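Local coordinates for protein RNase NGR3 (Nicotiana glutinosa, PDB 1VD3) that probably cleaves single-stranded RNA as a plant RNase T2-family endonuclease, and binds the nucleotide 2'-UMP in its active-site pocket, at residues A[11-16]-A[118-123]; A[21-26]-A[164-169]; A[39-44]-A[79-84]. All blocks are in the same frame, centred on the assembly; numbering follows the deposited sequence.

The three contacts all reach one antiparallel sheet. Contact 1 lays helix 109-123 against strand 10-16; contact 3 packs the neighbouring strand 41-48 on segment 79-84, the two centres about 11 Å apart. Their strands pair, Val14 O lying 2.7 Å from His43 N. Contact 2, at the surface, has its centre about 23 Å from that of contact 1 and about 17 Å from that of contact 3, which it meets where Tyr21 CD2 lies 3.4 Å from Leu83 CB. His43 of contact 3 binds the phosphate of 2'-UMP, Tyr12 of contact 1 touches the nucleotide, and Gln16, Tyr21 and Leu83 belong to a second nucleotide site, seen with AMP in another crystal and not occupied here.

Contact 1. Residues A[11-16]-A[118-123]; sequences FYFVQQ and DFRKKS
The phenyl ring of Phe13 carries the methylene of Phe119 on one face: CB stands 3.9 Å from the ring centroid in a CH-pi contact, 17° off the normal and displaced toward the rim. At the edge, near the ring plane, lie Arg120 CB and Ser123 OG. The ring tip presses on the helix backbone, with Phe13 CZ 3.4 Å from Arg120 N. A first torsion of 174°, CG opposite the backbone N, carries the ring from strand 10-16 to helix 109-123; the axes of segments 11-16 and 118-123 approach to 9.8 Å. The Phe119 ring itself leads away and meets Phe187 edge-to-face.

Two residues on, the extended chain of Gln15 brings its amide to the last turn of the helix. NE2 donates to Ser123 OG at 2.8 Å, the hydroxyl lying 22° out of the amide plane. On the other branch, OE1 rests 3.2 Å from Arg120 CG and accepts a bond from a water, 2.8 Å from OE1, that also donates to Arg120 O. Arg120 crosses Gln15 at about a right angle and sends its guanidinium on to a salt bridge with Asp39.

The amide therefore uses both ends in this buried interface: a direct bond and a water bridge probably fix its rotation, while Phe13 supplies the apolar half of the seam between sheet and helix.

Contact 2. Residues A[21-26]-A[164-169]; sequences YCDTRR and NVDTQG
An ST turn at Thr24 and a type I beta turn from Asp166 to Gly169 meet here, joining the loop after helix 18-22 to the end of strand 160-165 at the rim of the RNase T2 fold. One direct hydrogen bond ties them: Thr167 N donates to Asp23 O at 3.2 Å, nearly straight at 164° and in the carbonyl plane. The same carbonyl oxygen lies 3.3 Å from Asp166 CB.

The carboxylates of Asp23 and Asp166 are turned 82° apart, with Asp23 OD2 4.2 Å from Asp166 OD1. Their like charges probably repel, but each group has another partner: Asp23 OD2 accepts from Gln172, and Asp166 OD2 from the backbone N of Asn170.

Thr24 divides its two branches between its own turn and the end of strand 160-165. OG1 sits between the backbone N and the carbonyl carbon (chi1 65°), where it accepts from Arg26 N, while the methyl CG2, anti to the carbonyl carbon, lies 3.5 Å from Asn164 OD1. In the other direction the methyl of Thr167 covers the Thr24 carbonyl, CG2 to O 3.4 Å. A water bridges the segments, donating to Val165 O at 3.1 Å and weakly accepting from Arg25 N.

Contact 3. Residues A[39-44]-A[79-84]; sequences DFSIHG and NWPSLA. With U2P (phosphoric acid mono-[2-(2,4-dioxo-3,4-dihydro-2H-pyrimidin-1-yl)-4-hydroxy-5-hydroxymethyl-tetrahydro-furan-3-yl] ester), chain B.
A classic beta bulge, with His43 and Gly44 both facing Val14, marks the stretch of strand 41-48 that brings His43 into the nucleotide pocket of this T2-type ribonuclease. Behind it, the end of helix 73-79 and the loop that follows hold the strand; Ile42 N donates to O of Asn79, the last helical residue, at 2.8 Å, almost straight (167°) and in the carbonyl plane. The next residue, Trp80, lays its indole under Ile42: CG2 sits over the centre of the six-membered ring, 3.5 Å from its centroid and 12° off the normal. In Ile42 this methyl is anti to the backbone N (CG1, the other branch, at chi1 -63°), which directs it onto the indole. Trp80 NE1 gives a weak bond to His43 O, 3.1 Å away, and CZ2 touches Gly44 CA. With a leucine here the indole is gone, and Ile42 CG2 would probably be left without the ring face it lies on and His43 O without its weak N-H partner.

The His43 side chain turns away from the loop. Its NE2 donates to O3P of 2'-UMP at 2.9 Å, the oxygen lying at the ring edge, while ND1 is bonded to Gln175, which probably sets the tilt of the imidazole. One water bridges strand and loop, donating to Ile42 O at 2.6 Å and to Pro81 O, and accepting from Ser41 OG.

Trp80 is enclosed further by Phe93 and Trp94 of helix 91-102, and with Ile42 it touches Ala116 of helix 109-123; on the sheet side, strand 41-48 pairs with strand 10-16.

Contact 1. Residues A[11-16]-A[118-123]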
# COMPACT_ATOMS: atom_id res chain seq x y z
N PHE A 11 9.98 7.28 -4.22
CA PHE A 11 9.32 6.05 -3.81
C PHE A 11 7.83 6.13 -4.06
O PHE A 11 7.22 7.18 -3.85
CB PHE A 11 9.40 5.79 -2.30
CG PHE A 11 10.75 5.42 -1.79
CD1 PHE A 11 11.57 6.39 -1.23
CD2 PHE A 11 11.15 4.09 -1.77
CE1 PHE A 11 12.78 6.03 -0.63
CE2 PHE A 11 12.36 3.72 -1.18
CZ PHE A 11 13.18 4.70 -0.60
N TYR A 12 7.25 5.02 -4.48
CA TYR A 12 5.80 4.95 -4.58
C TYR A 12 5.51 4.24 -3.26
O TYR A 12 6.10 3.19 -2.99
CB TYR A 12 5.37 4.03 -5.71
CG TYR A 12 5.07 4.73 -7.01
CD1 TYR A 12 5.47 4.17 -8.23
CD2 TYR A 12 4.36 5.93 -7.03
CE1 TYR A 12 5.16 4.79 -9.43
CE2 TYR A 12 4.05 6.55 -8.23
CZ TYR A 12 4.45 5.98 -9.43
OH TYR A 12 4.15 6.60 -10.62
N PHE A 13 4.68 4.82 -2.40
CA PHE A 13 4.31 4.15 -1.16
C PHE A 13 2.90 3.66 -1.48
O PHE A 13 1.97 4.45 -1.68
CB PHE A 13 4.30 5.11 0.04
CG PHE A 13 3.79 4.47 1.31
CD1 PHE A 13 4.33 3.27 1.76
CD2 PHE A 13 2.77 5.07 2.04
CE1 PHE A 13 3.85 2.66 2.93
CE2 PHE A 13 2.29 4.47 3.21
CZ PHE A 13 2.83 3.27 3.65
N VAL A 14 2.77 2.34 -1.55
CA VAL A 14 1.51 1.71 -1.93
C VAL A 14 0.79 1.01 -0.78
O VAL A 14 1.34 0.12 -0.13
CB VAL A 14 1.75 0.66 -3.05
CG1 VAL A 14 0.43 0.22 -3.65
CG2 VAL A 14 2.68 1.25 -4.12
N GLN A 15 -0.44 1.44 -0.55
CA GLN A 15 -1.27 0.86 0.49
C GLN A 15 -2.48 0.26 -0.20
O GLN A 15 -2.81 0.64 -1.33
CB GLN A 15 -1.74 1.94 1.46
CG GLN A 15 -0.62 2.62 2.24
CD GLN A 15 -1.14 3.67 3.19
OE1 GLN A 15 -1.73 3.35 4.23
NE2 GLN A 15 -0.94 4.93 2.84
N GLN A 16 -3.12 -0.70 0.45
CA GLN A 16 -4.31 -1.26 -0.16
C GLN A 16 -5.42 -1.45 0.84
O GLN A 16 -5.20 -1.42 2.06
CB GLN A 16 -4.01 -2.58 -0.87
CG GLN A 16 -3.69 -3.76 -0.01
CD GLN A 16 -3.88 -5.07 -0.77
OE1 GLN A 16 -3.56 -5.16 -1.96
NE2 GLN A 16 -4.38 -6.09 -0.09
N ASP A 118 5.92 3.89 9.33
CA ASP A 118 5.77 5.30 9.65
C ASP A 118 4.90 6.05 8.64
O ASP A 118 4.04 6.84 9.02
CB ASP A 118 7.13 6.00 9.73
CG ASP A 118 7.91 5.63 10.98
OD1 ASP A 118 7.32 5.02 11.90
OD2 ASP A 118 9.11 5.95 11.05
N PHE A 119 5.13 5.81 7.35
CA PHE A 119 4.33 6.50 6.35
C PHE A 119 2.88 6.04 6.31
O PHE A 119 2.00 6.80 5.92
CB PHE A 119 5.00 6.40 4.98
CG PHE A 119 6.19 7.29 4.85
CD1 PHE A 119 7.48 6.77 4.83
CD2 PHE A 119 6.03 8.67 4.80
CE1 PHE A 119 8.59 7.61 4.77
CE2 PHE A 119 7.14 9.52 4.74
CZ PHE A 119 8.42 8.98 4.73
N ARG A 120 2.63 4.79 6.70
CA ARG A 120 1.25 4.32 6.72
C ARG A 120 0.53 5.13 7.80
O ARG A 120 -0.59 5.62 7.61
CB ARG A 120 1.17 2.83 7.06
CG ARG A 120 -0.21 2.23 6.78
CD ARG A 120 -0.44 0.94 7.54
NE ARG A 120 -0.57 1.20 8.97
CZ ARG A 120 -1.69 1.59 9.57
NH1 ARG A 120 -2.81 1.75 8.87
NH2 ARG A 120 -1.69 1.84 10.87
N LYS A 121 1.19 5.28 8.95
CA LYS A 121 0.60 6.02 10.06
C LYS A 121 0.43 7.50 9.71
O LYS A 121 -0.61 8.09 9.98
CB LYS A 121 1.47 5.87 11.31
CG LYS A 121 1.58 4.44 11.82
CD LYS A 121 2.44 4.35 13.07
CE LYS A 121 2.47 2.93 13.64
NZ LYS A 121 3.04 1.94 12.68
N LYS A 122 1.46 8.09 9.11
CA LYS A 122 1.41 9.50 8.73
C LYS A 122 0.31 9.78 7.72
O LYS A 122 -0.41 10.78 7.84
CB LYS A 122 2.76 9.94 8.16
CG LYS A 122 3.90 9.89 9.16
CD LYS A 122 5.22 10.23 8.49
CE LYS A 122 6.38 10.13 9.47
NZ LYS A 122 7.69 10.38 8.81
N SER A 123 0.16 8.91 6.72
CA SER A 123 -0.86 9.11 5.70
C SER A 123 -2.26 9.03 6.30
O SER A 123 -3.19 9.63 5.78
CB SER A 123 -0.69 8.10 4.55
OG SER A 123 -0.92 6.78 4.99
O HOH W 1 -3.05 4.81 6.24

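Contact 2. Residues A[21-26]-A[164-169]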
# COMPACT_ATOMS: atom_id res chain seq x y z
N TYR A 21 -9.47 -6.77 -1.83
CA TYR A 21 -8.62 -7.84 -2.33
C TYR A 21 -9.33 -9.16 -2.04
O TYR A 21 -9.10 -10.16 -2.71
CB TYR A 21 -7.27 -7.82 -1.61
CG TYR A 21 -6.29 -8.86 -2.09
CD1 TYR A 21 -5.38 -8.58 -3.11
CD2 TYR A 21 -6.29 -10.15 -1.55
CE1 TYR A 21 -4.49 -9.54 -3.57
CE2 TYR A 21 -5.40 -11.12 -2.00
CZ TYR A 21 -4.50 -10.81 -3.01
OH TYR A 21 -3.62 -11.76 -3.46
N CYS A 22 -10.22 -9.13 -1.06
CA CYS A 22 -10.93 -10.34 -0.65
C CYS A 22 -12.35 -10.54 -1.16
O CYS A 22 -12.92 -11.61 -1.00
CB CYS A 22 -10.92 -10.44 0.87
SG CYS A 22 -9.22 -10.67 1.48
N ASP A 23 -12.93 -9.51 -1.78
CA ASP A 23 -14.29 -9.64 -2.29
C ASP A 23 -14.32 -9.78 -3.81
O ASP A 23 -15.31 -9.44 -4.45
CB ASP A 23 -15.13 -8.44 -1.85
CG ASP A 23 -14.67 -7.15 -2.50
OD1 ASP A 23 -13.64 -7.16 -3.20
OD2 ASP A 23 -15.35 -6.12 -2.30
N THR A 24 -13.22 -10.27 -4.38
CA THR A 24 -13.14 -10.45 -5.83
C THR A 24 -13.31 -11.91 -6.20
O THR A 24 -13.67 -12.75 -5.37
CB THR A 24 -11.78 -9.99 -6.38
OG1 THR A 24 -10.74 -10.83 -5.87
CG2 THR A 24 -11.51 -8.55 -5.99
N ARG A 25 -13.04 -12.21 -7.47
CA ARG A 25 -13.16 -13.57 -7.97
C ARG A 25 -11.93 -14.39 -7.61
O ARG A 25 -11.98 -15.62 -7.61
CB ARG A 25 -13.35 -13.52 -9.49
CG ARG A 25 -13.78 -14.83 -10.11
CD ARG A 25 -13.96 -14.68 -11.61
NE ARG A 25 -14.22 -15.95 -12.27
CZ ARG A 25 -14.34 -16.09 -13.58
NH1 ARG A 25 -14.22 -15.04 -14.38
NH2 ARG A 25 -14.56 -17.29 -14.10
N ARG A 26 -10.83 -13.71 -7.28
CA ARG A 26 -9.59 -14.38 -6.90
C ARG A 26 -9.65 -14.89 -5.46
O ARG A 26 -10.56 -14.55 -4.71
CB ARG A 26 -8.40 -13.44 -7.07
CG ARG A 26 -7.83 -13.37 -8.47
CD ARG A 26 -8.82 -12.76 -9.45
NE ARG A 26 -8.24 -12.64 -10.79
CZ ARG A 26 -7.16 -11.93 -11.09
NH1 ARG A 26 -6.52 -11.26 -10.14
NH2 ARG A 26 -6.72 -11.88 -12.34
N ASN A 164 -10.30 -1.90 -8.61
CA ASN A 164 -10.50 -3.21 -9.20
C ASN A 164 -12.01 -3.46 -9.12
O ASN A 164 -12.76 -2.55 -8.76
CB ASN A 164 -9.68 -4.31 -8.50
CG ASN A 164 -10.10 -4.57 -7.07
OD1 ASN A 164 -9.73 -5.60 -6.49
ND2 ASN A 164 -10.86 -3.65 -6.49
N VAL A 165 -12.46 -4.67 -9.44
CA VAL A 165 -13.89 -4.94 -9.41
C VAL A 165 -14.27 -6.15 -8.56
O VAL A 165 -13.62 -7.19 -8.61
CB VAL A 165 -14.41 -5.18 -10.85
CG1 VAL A 165 -15.92 -5.41 -10.83
CG2 VAL A 165 -14.06 -3.98 -11.73
N ASP A 166 -15.34 -6.01 -7.77
CA ASP A 166 -15.78 -7.11 -6.92
C ASP A 166 -16.71 -8.04 -7.69
O ASP A 166 -17.17 -7.71 -8.78
CB ASP A 166 -16.48 -6.57 -5.66
CG ASP A 166 -17.83 -5.93 -5.96
OD1 ASP A 166 -18.35 -5.25 -5.05
OD2 ASP A 166 -18.36 -6.10 -7.07
N THR A 167 -16.98 -9.21 -7.12
CA THR A 167 -17.84 -10.21 -7.74
C THR A 167 -19.18 -9.65 -8.23
O THR A 167 -19.76 -10.16 -9.18
CB THR A 167 -18.13 -11.37 -6.77
OG1 THR A 167 -18.65 -10.85 -5.54
CG2 THR A 167 -16.86 -12.17 -6.48
N GLN A 168 -19.65 -8.60 -7.57
CA GLN A 168 -20.93 -7.98 -7.93
C GLN A 168 -20.80 -7.03 -9.12
O GLN A 168 -21.81 -6.54 -9.64
CB GLN A 168 -21.49 -7.22 -6.72
CG GLN A 168 -21.67 -8.09 -5.48
CD GLN A 168 -22.12 -7.28 -4.27
OE1 GLN A 168 -22.28 -7.83 -3.18
NE2 GLN A 168 -22.31 -5.98 -4.45
N GLY A 169 -19.57 -6.78 -9.55
CA GLY A 169 -19.35 -5.90 -10.68
C GLY A 169 -19.14 -4.45 -10.27
O GLY A 169 -19.08 -3.57 -11.13
O HOH W 2 -14.14 -10.12 -9.30

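Contact 3. Residues A[39-44]-A[79-84]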
# COMPACT_ATOMS: atom_id res chain seq x y z
N ASP A 39 -8.75 -1.58 7.93
CA ASP A 39 -7.96 -0.37 7.80
C ASP A 39 -7.04 -0.61 6.60
O ASP A 39 -6.85 -1.75 6.17
CB ASP A 39 -7.14 -0.16 9.08
CG ASP A 39 -6.37 1.15 9.09
OD1 ASP A 39 -6.61 2.02 8.22
OD2 ASP A 39 -5.52 1.32 9.99
N PHE A 40 -6.48 0.47 6.05
CA PHE A 40 -5.58 0.32 4.92
C PHE A 40 -4.31 -0.34 5.41
O PHE A 40 -3.80 -0.01 6.48
CB PHE A 40 -5.27 1.68 4.29
CG PHE A 40 -6.41 2.26 3.52
CD1 PHE A 40 -7.44 2.93 4.18
CD2 PHE A 40 -6.49 2.09 2.14
CE1 PHE A 40 -8.53 3.43 3.47
CE2 PHE A 40 -7.58 2.58 1.43
CZ PHE A 40 -8.60 3.25 2.09
N SER A 41 -3.80 -1.27 4.61
CA SER A 41 -2.58 -1.99 4.93
C SER A 41 -1.50 -1.62 3.93
O SER A 41 -1.78 -1.05 2.88
CB SER A 41 -2.83 -3.49 4.87
OG SER A 41 -3.17 -3.87 3.55
N ILE A 42 -0.26 -1.97 4.25
CA ILE A 42 0.85 -1.67 3.37
C ILE A 42 1.03 -2.76 2.31
O ILE A 42 0.95 -3.94 2.62
CB ILE A 42 2.18 -1.58 4.17
CG1 ILE A 42 2.10 -0.43 5.17
CG2 ILE A 42 3.37 -1.42 3.22
CD1 ILE A 42 3.11 -0.53 6.30
N HIS A 43 1.23 -2.36 1.06
CA HIS A 43 1.51 -3.34 0.01
C HIS A 43 3.03 -3.27 -0.11
O HIS A 43 3.71 -4.29 -0.03
CB HIS A 43 0.86 -2.97 -1.34
CG HIS A 43 1.29 -3.85 -2.48
ND1 HIS A 43 0.52 -4.04 -3.60
CD2 HIS A 43 2.41 -4.59 -2.66
CE1 HIS A 43 1.14 -4.86 -4.44
NE2 HIS A 43 2.30 -5.20 -3.89
N GLY A 44 3.56 -2.06 -0.28
CA GLY A 44 5.00 -1.91 -0.38
C GLY A 44 5.51 -0.50 -0.55
O GLY A 44 4.74 0.43 -0.78
N ASN A 79 -0.37 -4.58 10.01
CA ASN A 79 -0.36 -3.45 9.09
C ASN A 79 0.22 -3.75 7.71
O ASN A 79 0.14 -2.92 6.81
CB ASN A 79 0.39 -2.26 9.70
CG ASN A 79 -0.27 -1.73 10.96
OD1 ASN A 79 -1.50 -1.64 11.04
ND2 ASN A 79 0.54 -1.36 11.94
N TRP A 80 0.80 -4.94 7.57
CA TRP A 80 1.40 -5.36 6.30
C TRP A 80 1.17 -6.85 6.11
O TRP A 80 2.10 -7.62 5.83
CB TRP A 80 2.90 -5.08 6.33
CG TRP A 80 3.56 -5.05 4.99
CD1 TRP A 80 3.15 -5.71 3.86
CD2 TRP A 80 4.75 -4.34 4.63
NE1 TRP A 80 4.02 -5.45 2.82
CE2 TRP A 80 5.01 -4.61 3.27
CE3 TRP A 80 5.62 -3.51 5.34
CZ2 TRP A 80 6.11 -4.07 2.59
CZ3 TRP A 80 6.72 -2.97 4.66
CH2 TRP A 80 6.95 -3.26 3.31
N PRO A 81 -0.09 -7.30 6.23
CA PRO A 81 -0.41 -8.71 6.07
C PRO A 81 -0.36 -9.22 4.64
O PRO A 81 -0.41 -8.44 3.69
CB PRO A 81 -1.83 -8.78 6.63
CG PRO A 81 -2.41 -7.50 6.11
CD PRO A 81 -1.32 -6.50 6.42
N SER A 82 -0.24 -10.53 4.49
CA SER A 82 -0.26 -11.15 3.18
C SER A 82 -1.66 -11.76 3.08
O SER A 82 -2.07 -12.50 3.97
CB SER A 82 0.78 -12.26 3.06
OG SER A 82 0.61 -12.94 1.83
N LEU A 83 -2.39 -11.43 2.02
CA LEU A 83 -3.73 -11.96 1.85
C LEU A 83 -3.75 -13.08 0.82
O LEU A 83 -4.80 -13.58 0.45
CB LEU A 83 -4.68 -10.85 1.41
CG LEU A 83 -4.79 -9.66 2.37
CD1 LEU A 83 -5.79 -8.65 1.82
CD2 LEU A 83 -5.22 -10.15 3.74
N ALA A 84 -2.56 -13.48 0.37
CA ALA A 84 -2.47 -14.55 -0.62
C ALA A 84 -2.70 -15.90 0.03
O ALA A 84 -2.57 -16.06 1.24
CB ALA A 84 -1.10 -14.51 -1.29
O5' U2P B . 0.05 -5.03 -10.49
C5' U2P B . 1.43 -4.80 -10.88
C4' U2P B . 2.37 -5.46 -9.87
O4' U2P B . 3.80 -5.19 -10.28
C1' U2P B . 4.65 -4.45 -9.27
N1 U2P B . 5.15 -3.06 -9.69
C6 U2P B . 4.24 -2.33 -10.41
C5 U2P B . 4.42 -0.95 -10.67
C4 U2P B . 5.66 -0.30 -10.19
O4 U2P B . 5.85 0.91 -10.29
N3 U2P B . 6.62 -1.17 -9.60
C2 U2P B . 6.45 -2.55 -9.34
O2 U2P B . 7.35 -3.20 -8.86
C2' U2P B . 3.81 -4.68 -8.00
O2' U2P B . 4.10 -5.96 -7.37
P U2P B . 5.32 -6.32 -6.45
O1P U2P B . 5.78 -7.59 -5.94
O2P U2P B . 6.44 -5.38 -6.75
O3P U2P B . 4.84 -5.82 -5.17
C3' U2P B . 2.36 -4.75 -8.50
O3' U2P B . 1.58 -5.53 -7.53
O HOH W 3 -0.76 -5.94 2.86